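Local structure of putative carboxynorspermidine decarboxylase protein (Sinorhizobium meliloti, 3MT1) at residues I2-Y7 against E243-D248; T15-R20 against S235-T240; V335-I340 against R353-A358. The protein probably catalyses the pyridoxal 5'-phosphate-dependent decarboxylation of carboxynorspermidine and carboxyspermidine to norspermidine and spermidine. All blocks are in the same frame, centred on the assembly; numbering follows the deposited sequence.

The chain combines an eight-stranded parallel alpha/beta barrel with a mixed beta-sheet domain, as expected of class-II decarboxylases. Interactions 1 and 3 lie in the sheet domain, their centres about 12 Å apart: strand 6-10 pairs antiparallel with 240-251 and parallel with 339-343, Y7 N - A339 O and P5 O - A339 N link them, and both reach the second subunit. Interaction 2, its centre about 24 and 25 Å from theirs, is nested in the loop closed by interaction 1; interaction 3 follows later. Strand 6-10 runs on into helix 11-28, and helix 233-236 into strand 240-251, so interactions 1 and 2 join the same two parts, once in the sheet and once at the barrel.

Interaction 1 (I2-Y7 against E243-D248); sequences IETPYY and EVTVLD
Y6 and E243 form the close-packed end of this contact. As an antiparallel hydrogen-bonded pair they are joined by E243 N to Y6 O at 2.8 Å, while the return bond from Y6 N to E243 O is weak at 3.3 Å. Their side chains lie on the same face of the sheet. Y6 holds CG between its own N and carbonyl carbon (chi1 53°), which lays the ring over the E243 side chain. E243 CB sits over the ring face, 3.8 Å from the centroid and displaced toward the rim, a CH-pi contact; CG comes up to Y6 CE1 at 3.4 Å. The E243 chain then bends at chi2 (-60°) and carries its carboxylate away, to a salt bridge with R315 and hydrogen bonds with T241 and S317. With an alanine here instead of Y6 the ring over E243 CB and CG is gone, and a gap is likely to open beside the glutamate's aliphatic part, though its carboxylate keeps its partners. P5, preceded by a cis peptide bond, adds a CA-H...O contact from its CA to E243 O at 3.1 Å and sets CB near V244 CG1. Buried T4 completes the packed part, CG2 toward E243 O and CB 3.9 Å from V244 CA. The loose side begins at partly exposed T245, whose OG1 donates to T4 OG1 over 2.6 Å; T4 OG1 also bonds D260. Beyond, the segments part: E3, exposed, and D248, buried, both turn to the second subunit, to its N84 and to its S100 and S102 respectively. The pairing builds the chain's N-terminal strand into the sheet beside strand 240-251, an arrangement belonging to the C-terminal beta domain of class-II pyridoxal-phosphate decarboxylases.

Interaction 2 (T15-R20 against S235-T240); sequences TRNMER and SITKST
N17 points its side chain from helix 11-28 into the turn at 235-240, where its ND2 holds two backbone carbonyls. T237 O lies in the N17 amide plane and receives an almost straight bond on a lone pair, 3.1 Å from ND2 at 174°. S235 O is gripped differently: N17 ND2 stands above its carbonyl plane at 2.8 Å, and the bond is more bent (150°). CG beside the backbone N (chi1 -70°) carries the N17 amide out to the turn. The N17 and T237 side chains cross at about a right angle, and T237 CG2 lies alongside the amide, 3.8 Å from N17 OD1. R16 approaches T237 O obliquely through NH2, a weak bond at 3.1 Å, while its NH1 rests against K238 CB. One residue on from N17, M18, a selenomethionine, bends back to set CE 3.7 Å from S235 CB. The acceptor T237 O belongs to a type II turn, I236 to S239, tied by S239 N and OG to I236 O. M48 of helix 45-49 covers M18, S235 and I236, and the turn leads from helix 233-236, which begins at the predicted substrate-binding E233, into strand 240-251.

Interaction 3 (V335-I340 against R353-A358); sequences VKMPAI and REFTYA
I340 and R353 form an antiparallel hydrogen-bonded pair, I340 N bonding R353 O at 2.9 Å with a weaker return bond from R353 N to I340 O at 3.3 Å; past it the chains stay close at A339 and E354 (CA atoms 4.7 Å apart), then spread to 6.0 Å between the CA atoms of M337 and F355. F355 carries the side-chain contact, its ring sandwiched between two residues. M337, a selenomethionine, places SE over the centre of one face, 3.7 Å from the centroid and 11° off the ring normal, a Met-aromatic contact. Its chain runs out extended, CG anti to the backbone N (chi1 -170°), and turns only at chi3, so that CG also passes close to F355 CD1 before SE reaches the ring. On the opposite face lies the aliphatic part of R353, whose CG is offset toward the rim; its guanidinium in turn has F355 CD2 over one face. At the ring edge, in plane, P338 O comes within 3.2 Å of F355 CE1. I340 adds CG1 obliquely at 4.2 Å from F355 CE1. The far end of R353 has three partners: NH1 donates to E354 O at 2.9 Å from above its carbonyl plane and forms a salt bridge with D359, while NE bonds Q362 O of the second subunit. L364 and S363 of that subunit also pack on I340 and F355, respectively. Strand 339-343 lies between strands 349-353 and 6-10, A339 bonding P5 and Y7, while T356 as N-cap starts the C-terminal helix 357-362.

Interaction 1 (I2-Y7 against E243-D248)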
loop_
_atom_site.group_PDB
_atom_site.type_symbol
_atom_site.label_atom_id
_atom_site.label_comp_id
_atom_site.label_asym_id
_atom_site.label_seq_id
_atom_site.Cartn_x
_atom_site.Cartn_y
_atom_site.Cartn_z
ATOM N N ILE B 2 9.815 -4.253 -23.509
ATOM C CA ILE B 2 9.097 -4.034 -22.234
ATOM C C ILE B 2 7.861 -4.929 -22.076
ATOM O O ILE B 2 7.055 -5.034 -23.001
ATOM C CB ILE B 2 8.693 -2.517 -22.076
ATOM N N GLU B 3 7.712 -5.554 -20.904
ATOM C CA GLU B 3 6.547 -6.380 -20.578
ATOM C C GLU B 3 5.593 -5.700 -19.600
ATOM O O GLU B 3 5.992 -4.855 -18.810
ATOM C CB GLU B 3 6.968 -7.720 -19.974
ATOM C CG GLU B 3 8.104 -8.413 -20.685
ATOM C CD GLU B 3 7.918 -9.915 -20.722
ATOM O OE1 GLU B 3 7.535 -10.494 -19.674
ATOM O OE2 GLU B 3 8.138 -10.520 -21.808
ATOM N N THR B 4 4.326 -6.087 -19.631
ATOM C CA THR B 4 3.396 -5.485 -18.714
ATOM C C THR B 4 3.575 -6.144 -17.343
ATOM O O THR B 4 4.138 -7.209 -17.246
ATOM C CB THR B 4 1.943 -5.543 -19.220
ATOM O OG1 THR B 4 1.603 -6.878 -19.548
ATOM C CG2 THR B 4 1.795 -4.695 -20.438
ATOM N N PRO B 5 3.150 -5.479 -16.272
ATOM C CA PRO B 5 2.617 -4.134 -16.251
ATOM C C PRO B 5 3.743 -3.120 -16.211
ATOM O O PRO B 5 4.854 -3.431 -15.739
ATOM C CB PRO B 5 1.843 -4.096 -14.926
ATOM C CG PRO B 5 2.569 -5.022 -14.025
ATOM C CD PRO B 5 3.053 -6.136 -14.950
ATOM N N TYR B 6 3.469 -1.921 -16.698
ATOM C CA TYR B 6 4.343 -0.788 -16.464
ATOM C C TYR B 6 3.524 0.523 -16.456
ATOM O O TYR B 6 2.422 0.589 -17.047
ATOM C CB TYR B 6 5.487 -0.736 -17.492
ATOM C CG TYR B 6 5.041 -0.792 -18.937
ATOM C CD1 TYR B 6 4.746 0.367 -19.644
ATOM C CD2 TYR B 6 4.924 -2.006 -19.602
ATOM C CE1 TYR B 6 4.347 0.312 -20.988
ATOM C CE2 TYR B 6 4.518 -2.063 -20.931
ATOM C CZ TYR B 6 4.223 -0.900 -21.610
ATOM O OH TYR B 6 3.817 -0.965 -22.920
ATOM N N TYR B 7 4.049 1.531 -15.749
ATOM C CA TYR B 7 3.481 2.864 -15.759
ATOM C C TYR B 7 4.168 3.585 -16.892
ATOM O O TYR B 7 5.409 3.615 -16.938
ATOM C CB TYR B 7 3.809 3.600 -14.462
ATOM C CG TYR B 7 3.307 2.988 -13.161
ATOM C CD1 TYR B 7 4.182 2.285 -12.324
ATOM C CD2 TYR B 7 1.992 3.184 -12.726
ATOM C CE1 TYR B 7 3.749 1.730 -11.115
ATOM C CE2 TYR B 7 1.535 2.643 -11.510
ATOM C CZ TYR B 7 2.427 1.911 -10.703
ATOM O OH TYR B 7 2.020 1.351 -9.492
ATOM N N GLU B 243 -0.118 0.295 -18.132
ATOM C CA GLU B 243 -0.313 -0.697 -19.178
ATOM C C GLU B 243 -0.427 -2.143 -18.668
ATOM O O GLU B 243 0.483 -2.625 -17.988
ATOM C CB GLU B 243 0.832 -0.580 -20.179
ATOM C CG GLU B 243 0.986 0.835 -20.759
ATOM C CD GLU B 243 -0.258 1.330 -21.510
ATOM O OE1 GLU B 243 -0.896 0.550 -22.281
ATOM O OE2 GLU B 243 -0.598 2.518 -21.332
ATOM N N VAL B 244 -1.517 -2.839 -18.994
ATOM C CA VAL B 244 -1.689 -4.239 -18.544
ATOM C C VAL B 244 -2.176 -5.207 -19.660
ATOM O O VAL B 244 -2.649 -4.773 -20.714
ATOM C CB VAL B 244 -2.650 -4.387 -17.318
ATOM C CG1 VAL B 244 -2.226 -3.495 -16.155
ATOM C CG2 VAL B 244 -4.100 -4.098 -17.722
ATOM N N THR B 245 -2.065 -6.510 -19.394
ATOM C CA THR B 245 -2.446 -7.538 -20.315
ATOM C C THR B 245 -3.537 -8.346 -19.653
ATOM O O THR B 245 -3.540 -8.491 -18.440
ATOM C CB THR B 245 -1.235 -8.451 -20.666
ATOM O OG1 THR B 245 -0.218 -7.664 -21.288
ATOM C CG2 THR B 245 -1.614 -9.496 -21.658
ATOM N N VAL B 246 -4.465 -8.877 -20.454
ATOM C CA VAL B 246 -5.453 -9.835 -19.948
ATOM C C VAL B 246 -4.797 -11.194 -19.909
ATOM O O VAL B 246 -4.092 -11.568 -20.842
ATOM C CB VAL B 246 -6.693 -9.872 -20.823
ATOM C CG1 VAL B 246 -7.610 -11.043 -20.458
ATOM C CG2 VAL B 246 -7.423 -8.534 -20.716
ATOM N N LEU B 247 -5.004 -11.908 -18.811
ATOM C CA LEU B 247 -4.385 -13.207 -18.588
ATOM C C LEU B 247 -5.405 -14.357 -18.604
ATOM O O LEU B 247 -5.068 -15.485 -18.931
ATOM C CB LEU B 247 -3.639 -13.205 -17.249
ATOM C CG LEU B 247 -2.505 -12.231 -16.994
ATOM C CD1 LEU B 247 -2.095 -12.452 -15.608
ATOM C CD2 LEU B 247 -1.321 -12.456 -17.921
ATOM N N ASP B 248 -6.642 -14.069 -18.226
ATOM C CA ASP B 248 -7.697 -15.063 -18.247
ATOM C C ASP B 248 -9.049 -14.412 -18.406
ATOM O O ASP B 248 -9.253 -13.251 -18.064
ATOM C CB ASP B 248 -7.689 -15.940 -16.995
ATOM C CG ASP B 248 -8.251 -17.339 -17.256
ATOM O OD1 ASP B 248 -8.200 -17.830 -18.426
ATOM O OD2 ASP B 248 -8.736 -17.953 -16.276
#

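Interaction 2 (T15-R20 against S235-T240)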
loop_
_atom_site.group_PDB
_atom_site.type_symbol
_atom_site.label_atom_id
_atom_site.label_comp_id
_atom_site.label_asym_id
_atom_site.label_seq_id
_atom_site.Cartn_x
_atom_site.Cartn_y
_atom_site.Cartn_z
ATOM N N THR B 15 4.663 17.515 -20.473
ATOM C CA THR B 15 5.061 18.852 -20.905
ATOM C C THR B 15 3.892 19.816 -21.093
ATOM O O THR B 15 3.991 20.970 -20.681
ATOM C CB THR B 15 5.873 18.793 -22.187
ATOM O OG1 THR B 15 7.055 18.049 -21.926
ATOM C CG2 THR B 15 6.236 20.182 -22.681
ATOM N N ARG B 16 2.808 19.349 -21.721
ATOM C CA ARG B 16 1.570 20.130 -21.837
ATOM C C ARG B 16 1.248 20.719 -20.452
ATOM O O ARG B 16 1.076 21.913 -20.332
ATOM C CB ARG B 16 0.446 19.249 -22.433
ATOM C CG ARG B 16 -1.002 19.801 -22.545
ATOM C CD ARG B 16 -2.023 18.655 -22.252
ATOM N NE ARG B 16 -1.499 17.834 -21.126
ATOM C CZ ARG B 16 -2.036 16.723 -20.607
ATOM N NH1 ARG B 16 -3.169 16.211 -21.068
ATOM N NH2 ARG B 16 -1.417 16.121 -19.595
ATOM N N ASN B 17 1.273 19.901 -19.396
ATOM C CA ASN B 17 0.975 20.360 -18.035
ATOM C C ASN B 17 1.982 21.369 -17.551
ATOM O O ASN B 17 1.642 22.351 -16.890
ATOM C CB ASN B 17 0.972 19.204 -17.031
ATOM C CG ASN B 17 -0.194 18.265 -17.203
ATOM O OD1 ASN B 17 -1.149 18.546 -17.935
ATOM N ND2 ASN B 17 -0.124 17.125 -16.525
HETATM N N MSE B 18 3.235 21.105 -17.867
HETATM C CA MSE B 18 4.289 21.936 -17.403
HETATM C C MSE B 18 4.151 23.328 -18.001
HETATM O O MSE B 18 4.323 24.310 -17.310
HETATM C CB MSE B 18 5.607 21.281 -17.737
HETATM C CG MSE B 18 5.887 20.066 -16.832
HETATM SE SE MSE B 18 6.045 20.577 -14.938
HETATM C CE MSE B 18 4.380 19.839 -14.206
ATOM N N GLU B 19 3.764 23.420 -19.264
ATOM C CA GLU B 19 3.616 24.713 -19.918
ATOM C C GLU B 19 2.464 25.520 -19.344
ATOM O O GLU B 19 2.496 26.759 -19.365
ATOM C CB GLU B 19 3.388 24.547 -21.405
ATOM C CG GLU B 19 4.503 23.864 -22.131
ATOM C CD GLU B 19 4.110 23.470 -23.549
ATOM O OE1 GLU B 19 2.924 23.133 -23.814
ATOM O OE2 GLU B 19 5.001 23.492 -24.415
ATOM N N ARG B 20 1.445 24.843 -18.839
ATOM C CA ARG B 20 0.281 25.573 -18.337
ATOM C C ARG B 20 0.602 26.134 -16.957
ATOM O O ARG B 20 0.228 27.255 -16.621
ATOM C CB ARG B 20 -0.955 24.688 -18.332
ATOM C CG ARG B 20 -1.225 24.077 -19.688
ATOM C CD ARG B 20 -2.423 23.159 -19.659
ATOM N NE ARG B 20 -2.981 23.022 -20.990
ATOM C CZ ARG B 20 -4.128 22.424 -21.273
ATOM N NH1 ARG B 20 -4.855 21.868 -20.310
ATOM N NH2 ARG B 20 -4.535 22.365 -22.526
ATOM N N SER B 235 -0.040 18.695 -11.651
ATOM C CA SER B 235 1.184 18.566 -12.436
ATOM C C SER B 235 1.155 17.382 -13.396
ATOM O O SER B 235 1.778 17.409 -14.464
ATOM C CB SER B 235 2.367 18.369 -11.491
ATOM O OG SER B 235 2.386 19.416 -10.551
ATOM N N ILE B 236 0.414 16.356 -13.008
ATOM C CA ILE B 236 0.652 15.038 -13.513
ATOM C C ILE B 236 -0.600 14.436 -14.171
ATOM O O ILE B 236 -0.568 13.319 -14.698
ATOM C CB ILE B 236 1.240 14.207 -12.354
ATOM C CG1 ILE B 236 2.511 13.572 -12.794
ATOM C CG2 ILE B 236 0.249 13.273 -11.611
ATOM C CD1 ILE B 236 3.650 14.511 -12.633
ATOM N N THR B 237 -1.681 15.219 -14.118
ATOM C CA THR B 237 -3.001 14.869 -14.607
ATOM C C THR B 237 -2.937 14.352 -16.047
ATOM O O THR B 237 -2.309 14.965 -16.908
ATOM C CB THR B 237 -3.975 16.101 -14.446
ATOM O OG1 THR B 237 -5.350 15.681 -14.448
ATOM C CG2 THR B 237 -3.771 17.155 -15.535
ATOM N N LYS B 238 -3.561 13.201 -16.296
ATOM C CA LYS B 238 -3.709 12.651 -17.665
ATOM C C LYS B 238 -2.384 12.443 -18.410
ATOM O O LYS B 238 -2.364 12.338 -19.643
ATOM C CB LYS B 238 -4.638 13.548 -18.505
ATOM C CG LYS B 238 -6.071 13.595 -17.983
ATOM C CD LYS B 238 -6.864 14.659 -18.719
ATOM C CE LYS B 238 -7.540 15.633 -17.720
ATOM N NZ LYS B 238 -8.588 14.968 -16.860
ATOM N N SER B 239 -1.285 12.395 -17.672
ATOM C CA SER B 239 0.013 12.317 -18.299
ATOM C C SER B 239 0.474 10.901 -18.439
ATOM O O SER B 239 1.314 10.615 -19.300
ATOM C CB SER B 239 1.074 13.057 -17.497
ATOM O OG SER B 239 1.524 12.232 -16.432
ATOM N N THR B 240 -0.041 10.029 -17.575
ATOM C CA THR B 240 0.538 8.711 -17.400
ATOM C C THR B 240 -0.520 7.616 -17.458
ATOM O O THR B 240 -1.613 7.795 -16.978
ATOM C CB THR B 240 1.261 8.666 -16.035
ATOM O OG1 THR B 240 2.240 9.726 -15.980
ATOM C CG2 THR B 240 1.933 7.300 -15.762
#

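Interaction 3 (V335-I340 against R353-A358)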
loop_
_atom_site.group_PDB
_atom_site.type_symbol
_atom_site.label_atom_id
_atom_site.label_comp_id
_atom_site.label_asym_id
_atom_site.label_seq_id
_atom_site.Cartn_x
_atom_site.Cartn_y
_atom_site.Cartn_z
ATOM N N VAL B 335 3.069 -10.081 -6.211
ATOM C CA VAL B 335 2.876 -9.771 -7.631
ATOM C C VAL B 335 3.950 -8.833 -8.179
ATOM O O VAL B 335 4.502 -7.992 -7.466
ATOM C CB VAL B 335 1.438 -9.301 -8.060
ATOM C CG1 VAL B 335 0.372 -10.241 -7.530
ATOM C CG2 VAL B 335 1.182 -7.878 -7.656
ATOM N N LYS B 336 4.285 -9.066 -9.441
ATOM C CA LYS B 336 5.264 -8.270 -10.166
ATOM C C LYS B 336 4.962 -6.780 -10.056
ATOM O O LYS B 336 3.828 -6.359 -10.278
ATOM C CB LYS B 336 5.289 -8.689 -11.644
ATOM C CG LYS B 336 6.647 -8.395 -12.254
ATOM C CD LYS B 336 6.712 -8.576 -13.760
ATOM C CE LYS B 336 8.048 -8.042 -14.258
ATOM N NZ LYS B 336 7.867 -7.549 -15.658
HETATM N N MSE B 337 5.969 -6.002 -9.691
HETATM C CA MSE B 337 5.796 -4.595 -9.566
HETATM C C MSE B 337 5.957 -3.904 -10.938
HETATM O O MSE B 337 6.802 -4.287 -11.727
HETATM C CB MSE B 337 6.789 -4.055 -8.541
HETATM C CG MSE B 337 6.535 -2.599 -8.136
HETATM SE SE MSE B 337 7.805 -2.106 -6.771
HETATM C CE MSE B 337 6.788 -2.690 -5.199
ATOM N N PRO B 338 5.143 -2.880 -11.234
ATOM C CA PRO B 338 5.258 -2.429 -12.613
ATOM C C PRO B 338 6.520 -1.644 -12.875
ATOM O O PRO B 338 6.957 -0.874 -12.030
ATOM C CB PRO B 338 4.004 -1.558 -12.809
ATOM C CG PRO B 338 3.011 -2.026 -11.746
ATOM C CD PRO B 338 3.898 -2.406 -10.591
ATOM N N ALA B 339 7.113 -1.855 -14.037
ATOM C CA ALA B 339 8.266 -1.082 -14.467
ATOM C C ALA B 339 7.878 0.374 -14.565
ATOM O O ALA B 339 6.706 0.706 -14.712
ATOM C CB ALA B 339 8.803 -1.609 -15.875
ATOM N N ILE B 340 8.861 1.252 -14.502
ATOM C CA ILE B 340 8.596 2.656 -14.693
ATOM C C ILE B 340 9.159 2.989 -16.066
ATOM O O ILE B 340 10.329 2.714 -16.342
ATOM C CB ILE B 340 9.251 3.522 -13.575
ATOM C CG1 ILE B 340 8.622 3.219 -12.210
ATOM C CG2 ILE B 340 9.178 5.019 -13.907
ATOM C CD1 ILE B 340 9.258 4.067 -10.998
ATOM N N ARG B 353 13.229 2.042 -14.820
ATOM C CA ARG B 353 13.475 1.202 -13.655
ATOM C C ARG B 353 12.627 -0.041 -13.733
ATOM O O ARG B 353 11.414 0.028 -13.920
ATOM C CB ARG B 353 13.123 1.953 -12.369
ATOM C CG ARG B 353 13.195 1.144 -11.048
ATOM C CD ARG B 353 14.619 0.800 -10.602
ATOM N NE ARG B 353 14.696 0.599 -9.158
ATOM C CZ ARG B 353 14.720 -0.585 -8.535
ATOM N NH1 ARG B 353 14.665 -1.733 -9.227
ATOM N NH2 ARG B 353 14.790 -0.624 -7.199
ATOM N N GLU B 354 13.283 -1.183 -13.571
ATOM C CA GLU B 354 12.629 -2.466 -13.626
ATOM C C GLU B 354 12.805 -3.072 -12.241
ATOM O O GLU B 354 13.906 -3.023 -11.687
ATOM C CB GLU B 354 13.349 -3.311 -14.651
ATOM C CG GLU B 354 12.494 -4.235 -15.507
ATOM C CD GLU B 354 13.315 -4.864 -16.674
ATOM O OE1 GLU B 354 14.554 -5.081 -16.506
ATOM O OE2 GLU B 354 12.726 -5.144 -17.752
ATOM N N PHE B 355 11.718 -3.611 -11.675
ATOM C CA PHE B 355 11.761 -4.217 -10.361
ATOM C C PHE B 355 11.897 -5.716 -10.502
ATOM O O PHE B 355 11.185 -6.348 -11.279
ATOM C CB PHE B 355 10.568 -3.817 -9.501
ATOM C CG PHE B 355 10.405 -2.303 -9.340
ATOM C CD1 PHE B 355 9.478 -1.598 -10.105
ATOM C CD2 PHE B 355 11.202 -1.590 -8.438
ATOM C CE1 PHE B 355 9.344 -0.216 -9.967
ATOM C CE2 PHE B 355 11.084 -0.232 -8.296
ATOM C CZ PHE B 355 10.154 0.470 -9.045
ATOM N N THR B 356 12.851 -6.284 -9.772
ATOM C CA THR B 356 13.237 -7.647 -9.977
ATOM C C THR B 356 12.994 -8.433 -8.692
ATOM O O THR B 356 12.662 -7.859 -7.651
ATOM C CB THR B 356 14.717 -7.687 -10.295
ATOM O OG1 THR B 356 15.430 -7.318 -9.120
ATOM C CG2 THR B 356 15.056 -6.709 -11.410
ATOM N N TYR B 357 13.197 -9.740 -8.760
ATOM C CA TYR B 357 13.086 -10.607 -7.604
ATOM C C TYR B 357 13.884 -10.085 -6.401
ATOM O O TYR B 357 13.410 -10.092 -5.249
ATOM C CB TYR B 357 13.519 -12.049 -7.971
ATOM C CG TYR B 357 13.554 -12.939 -6.772
ATOM C CD1 TYR B 357 12.367 -13.413 -6.213
ATOM C CD2 TYR B 357 14.756 -13.273 -6.160
ATOM C CE1 TYR B 357 12.380 -14.227 -5.098
ATOM C CE2 TYR B 357 14.784 -14.087 -5.022
ATOM C CZ TYR B 357 13.583 -14.549 -4.508
ATOM O OH TYR B 357 13.552 -15.309 -3.390
ATOM N N ALA B 358 15.098 -9.634 -6.674
ATOM C CA ALA B 358 15.982 -9.153 -5.621
ATOM C C ALA B 358 15.388 -7.908 -4.917
ATOM O O ALA B 358 15.594 -7.724 -3.728
ATOM C CB ALA B 358 17.377 -8.870 -6.188
#